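Local coordinates for CCHC-type domain-containing protein (Trypanosoma brucei brucei, PDB 7C45), which binds single-stranded RNA such as oligouridine and probably acts as a 3'-5' exoribonuclease that trims guide RNAs, at residues A[26-40]-A[86-100]. Sequence-based numbering, arbitrary orientation.
Sequences KEAVTSLQGARSIAL and DMQSLLSDREIRKLF
Leu40 lays its CB over one face of the Phe100 ring, offset toward the rim, a CH-pi contact 4.2 Å from CB to the centroid; its CD1 reaches on to Lys98 CG and Leu91 CD2. The Arg36 guanidinium, on a bent chain, curls back until one face lies under Glu95 O; a long salt bridge joins its NH1 to Glu95 OE1, 3.9 Å. At the edge of the Arg97 guanidinium, in its plane, a water joins NH1 to Ser37 OG, while Glu216 takes NH2. Four backbone bonds, the first to Arg36 O just ahead of strand 37-40, knit the parallel pair. The long Lys98 chain carries its buried NZ to three acceptors, Leu90 O and Ile96 O in their carbonyl planes, and Glu119 O. Small Ala39 and branched Leu99 suit the face under helix 182-202. On the other face chi1 (-178°) swings the Leu90 branch beside its carbonyl carbon, and its methyls part, CD2 to Ile38 CD1 and CD1 to Leu32 CB, both tight at 3.4 Å. Flexible Met87 brings SD to Val29 CG2. Two near-parallel helices cover neighbouring parallel strands, as in the RNase H-like DEDD exonuclease fold, and strand 37-44 here goes on to calcium ligands Asp41 and Glu43.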
# COMPACT_ATOMS: atom_id res chain seq x y z
N LYS A 26 18.13 -17.35 4.84
CA LYS A 26 18.87 -16.92 6.02
C LYS A 26 19.48 -15.55 5.82
O LYS A 26 19.41 -14.69 6.71
CB LYS A 26 19.98 -17.93 6.34
CG LYS A 26 19.53 -19.36 6.32
CD LYS A 26 18.77 -19.70 7.56
CE LYS A 26 19.75 -20.16 8.61
NZ LYS A 26 19.16 -20.26 9.98
N GLU A 27 20.06 -15.32 4.65
CA GLU A 27 20.68 -14.04 4.35
C GLU A 27 19.64 -12.93 4.34
O GLU A 27 19.89 -11.83 4.85
CB GLU A 27 21.40 -14.12 3.01
CG GLU A 27 22.14 -12.89 2.59
N ALA A 28 18.48 -13.19 3.74
CA ALA A 28 17.46 -12.16 3.64
C ALA A 28 16.92 -11.79 5.01
O ALA A 28 16.70 -10.62 5.31
CB ALA A 28 16.32 -12.62 2.73
N VAL A 29 16.67 -12.80 5.85
CA VAL A 29 16.24 -12.57 7.22
C VAL A 29 17.25 -11.72 7.99
O VAL A 29 16.88 -10.76 8.67
CB VAL A 29 15.99 -13.91 7.94
CG1 VAL A 29 15.85 -13.70 9.41
CG2 VAL A 29 14.73 -14.57 7.36
N THR A 30 18.54 -12.07 7.91
CA THR A 30 19.55 -11.26 8.58
C THR A 30 19.49 -9.80 8.11
O THR A 30 19.62 -8.88 8.93
CB THR A 30 20.94 -11.84 8.38
OG1 THR A 30 20.97 -13.18 8.83
CG2 THR A 30 21.96 -11.04 9.16
N SER A 31 19.29 -9.55 6.82
CA SER A 31 19.19 -8.17 6.34
C SER A 31 17.98 -7.47 6.95
O SER A 31 18.10 -6.38 7.52
CB SER A 31 19.08 -8.14 4.83
OG SER A 31 18.83 -6.83 4.38
N LEU A 32 16.81 -8.09 6.85
CA LEU A 32 15.61 -7.44 7.36
C LEU A 32 15.67 -7.25 8.86
O LEU A 32 15.04 -6.33 9.39
CB LEU A 32 14.38 -8.26 6.98
CG LEU A 32 14.08 -8.40 5.51
CD1 LEU A 32 13.00 -9.47 5.33
CD2 LEU A 32 13.66 -7.06 4.91
N GLN A 33 16.43 -8.10 9.57
CA GLN A 33 16.57 -7.96 11.01
C GLN A 33 17.18 -6.62 11.42
O GLN A 33 16.96 -6.16 12.54
CB GLN A 33 17.43 -9.09 11.57
CG GLN A 33 16.62 -10.31 11.82
CD GLN A 33 17.44 -11.46 12.32
OE1 GLN A 33 18.65 -11.50 12.15
NE2 GLN A 33 16.78 -12.43 12.93
N GLY A 34 17.98 -6.02 10.55
CA GLY A 34 18.54 -4.71 10.83
C GLY A 34 17.71 -3.53 10.34
O GLY A 34 18.19 -2.40 10.36
N ALA A 35 16.48 -3.76 9.89
CA ALA A 35 15.67 -2.66 9.38
C ALA A 35 14.92 -1.95 10.50
O ALA A 35 14.64 -2.50 11.57
CB ALA A 35 14.65 -3.16 8.36
N ARG A 36 14.57 -0.70 10.22
CA ARG A 36 13.60 0.04 11.00
C ARG A 36 12.21 0.03 10.37
O ARG A 36 11.21 0.10 11.09
CB ARG A 36 14.04 1.50 11.17
CG ARG A 36 15.41 1.68 11.82
CD ARG A 36 15.47 0.99 13.18
NE ARG A 36 14.30 1.33 13.97
CZ ARG A 36 13.83 0.58 14.97
NH1 ARG A 36 12.75 0.99 15.64
NH2 ARG A 36 14.43 -0.56 15.29
N SER A 37 12.14 -0.03 9.04
CA SER A 37 10.88 -0.13 8.31
C SER A 37 11.02 -1.16 7.19
O SER A 37 12.03 -1.19 6.49
CB SER A 37 10.46 1.22 7.72
OG SER A 37 10.27 2.16 8.75
N ILE A 38 9.99 -2.00 7.03
CA ILE A 38 9.96 -3.01 5.97
C ILE A 38 8.65 -2.88 5.23
O ILE A 38 7.59 -3.10 5.82
CB ILE A 38 10.09 -4.44 6.53
CG1 ILE A 38 11.34 -4.60 7.40
CG2 ILE A 38 10.07 -5.46 5.39
CD1 ILE A 38 11.36 -5.89 8.10
N ALA A 39 8.71 -2.52 3.95
CA ALA A 39 7.54 -2.54 3.09
C ALA A 39 7.22 -3.98 2.70
O ALA A 39 8.12 -4.70 2.26
CB ALA A 39 7.80 -1.71 1.84
N LEU A 40 5.96 -4.37 2.83
CA LEU A 40 5.52 -5.73 2.55
C LEU A 40 4.39 -5.75 1.53
O LEU A 40 3.60 -4.82 1.44
CB LEU A 40 5.05 -6.44 3.79
CG LEU A 40 6.14 -6.78 4.80
CD1 LEU A 40 5.50 -7.29 6.07
CD2 LEU A 40 7.09 -7.85 4.25
N ASP A 86 12.02 -18.19 10.91
CA ASP A 86 12.56 -16.97 11.51
C ASP A 86 11.79 -15.71 11.12
O ASP A 86 11.80 -14.73 11.88
CB ASP A 86 14.04 -16.80 11.15
CG ASP A 86 14.96 -17.72 11.96
OD1 ASP A 86 14.48 -18.36 12.93
OD2 ASP A 86 16.16 -17.79 11.63
N MET A 87 11.09 -15.71 9.98
CA MET A 87 10.37 -14.50 9.60
C MET A 87 9.29 -14.13 10.61
O MET A 87 8.96 -12.95 10.75
CB MET A 87 9.77 -14.64 8.20
CG MET A 87 10.78 -14.56 7.08
SD MET A 87 11.45 -12.90 6.85
CE MET A 87 10.02 -12.02 6.24
N GLN A 88 8.71 -15.12 11.31
CA GLN A 88 7.61 -14.81 12.22
C GLN A 88 8.06 -13.87 13.33
O GLN A 88 7.30 -13.00 13.78
CB GLN A 88 7.01 -16.09 12.80
CG GLN A 88 7.96 -16.92 13.63
CD GLN A 88 7.35 -18.23 14.07
OE1 GLN A 88 6.16 -18.29 14.39
NE2 GLN A 88 8.15 -19.29 14.07
N SER A 89 9.30 -14.02 13.79
CA SER A 89 9.77 -13.17 14.87
C SER A 89 9.90 -11.72 14.42
O SER A 89 9.56 -10.79 15.14
CB SER A 89 11.11 -13.70 15.39
OG SER A 89 11.64 -12.83 16.34
N LEU A 90 10.41 -11.52 13.22
CA LEU A 90 10.52 -10.18 12.67
C LEU A 90 9.14 -9.58 12.42
O LEU A 90 8.90 -8.40 12.70
CB LEU A 90 11.34 -10.30 11.40
CG LEU A 90 11.80 -9.22 10.45
CD1 LEU A 90 12.80 -9.91 9.56
CD2 LEU A 90 10.62 -8.78 9.66
N LEU A 91 8.22 -10.37 11.86
CA LEU A 91 6.89 -9.83 11.61
C LEU A 91 6.18 -9.46 12.90
O LEU A 91 5.40 -8.51 12.92
CB LEU A 91 6.06 -10.83 10.79
CG LEU A 91 6.61 -11.15 9.39
CD1 LEU A 91 5.99 -12.41 8.78
CD2 LEU A 91 6.38 -9.96 8.49
N SER A 92 6.48 -10.15 13.99
CA SER A 92 5.86 -9.92 15.29
C SER A 92 6.53 -8.83 16.12
O SER A 92 5.98 -8.47 17.17
CB SER A 92 5.85 -11.22 16.12
OG SER A 92 5.28 -12.28 15.40
N ASP A 93 7.69 -8.32 15.70
CA ASP A 93 8.48 -7.35 16.46
C ASP A 93 7.90 -5.95 16.29
O ASP A 93 8.08 -5.31 15.25
CB ASP A 93 9.93 -7.40 15.97
CG ASP A 93 10.87 -6.57 16.81
OD1 ASP A 93 10.44 -5.76 17.65
OD2 ASP A 93 12.09 -6.73 16.60
N ARG A 94 7.27 -5.43 17.34
CA ARG A 94 6.65 -4.12 17.24
C ARG A 94 7.67 -3.00 16.98
O ARG A 94 7.27 -1.93 16.52
CB ARG A 94 5.84 -3.84 18.51
CG ARG A 94 6.66 -3.56 19.73
N GLU A 95 8.96 -3.24 17.19
CA GLU A 95 9.98 -2.22 17.00
C GLU A 95 10.41 -2.04 15.55
O GLU A 95 11.12 -1.08 15.24
CB GLU A 95 11.22 -2.54 17.86
CG GLU A 95 11.02 -2.25 19.33
CD GLU A 95 10.44 -0.87 19.57
OE1 GLU A 95 11.02 0.12 19.07
OE2 GLU A 95 9.40 -0.77 20.25
N ILE A 96 10.01 -2.94 14.66
CA ILE A 96 10.23 -2.80 13.23
C ILE A 96 8.88 -2.50 12.58
O ILE A 96 7.96 -3.33 12.65
CB ILE A 96 10.86 -4.07 12.64
CG1 ILE A 96 12.11 -4.46 13.42
CG2 ILE A 96 11.15 -3.90 11.16
CD1 ILE A 96 12.72 -5.70 12.94
N ARG A 97 8.77 -1.34 11.95
CA ARG A 97 7.52 -0.94 11.32
C ARG A 97 7.34 -1.71 10.02
O ARG A 97 8.22 -1.73 9.17
CB ARG A 97 7.50 0.57 11.07
CG ARG A 97 6.30 1.08 10.31
CD ARG A 97 6.35 2.59 10.18
NE ARG A 97 6.21 3.24 11.48
CZ ARG A 97 6.83 4.36 11.81
NH1 ARG A 97 7.64 4.95 10.93
NH2 ARG A 97 6.65 4.88 13.01
N LYS A 98 6.20 -2.38 9.88
CA LYS A 98 5.86 -3.04 8.63
C LYS A 98 4.90 -2.13 7.88
O LYS A 98 3.86 -1.74 8.42
CB LYS A 98 5.26 -4.42 8.90
CG LYS A 98 6.33 -5.57 9.02
CD LYS A 98 7.20 -5.46 10.27
CE LYS A 98 6.44 -5.94 11.50
NZ LYS A 98 7.07 -5.77 12.81
N LEU A 99 5.25 -1.77 6.65
CA LEU A 99 4.49 -0.86 5.80
C LEU A 99 3.71 -1.66 4.76
O LEU A 99 4.29 -2.44 4.01
CB LEU A 99 5.44 0.11 5.09
CG LEU A 99 6.32 0.97 6.00
CD1 LEU A 99 7.50 1.48 5.20
CD2 LEU A 99 5.54 2.13 6.55
N PHE A 100 2.40 -1.40 4.69
CA PHE A 100 1.52 -2.07 3.73
C PHE A 100 0.82 -1.01 2.89
O PHE A 100 0.79 0.16 3.25
CB PHE A 100 0.44 -2.91 4.42
CG PHE A 100 0.95 -4.21 4.99
CD1 PHE A 100 1.48 -4.26 6.26
CD2 PHE A 100 0.85 -5.38 4.26
CE1 PHE A 100 1.93 -5.45 6.80
CE2 PHE A 100 1.29 -6.59 4.79
CZ PHE A 100 1.84 -6.62 6.06
O HOH W 1 8.48 4.01 8.06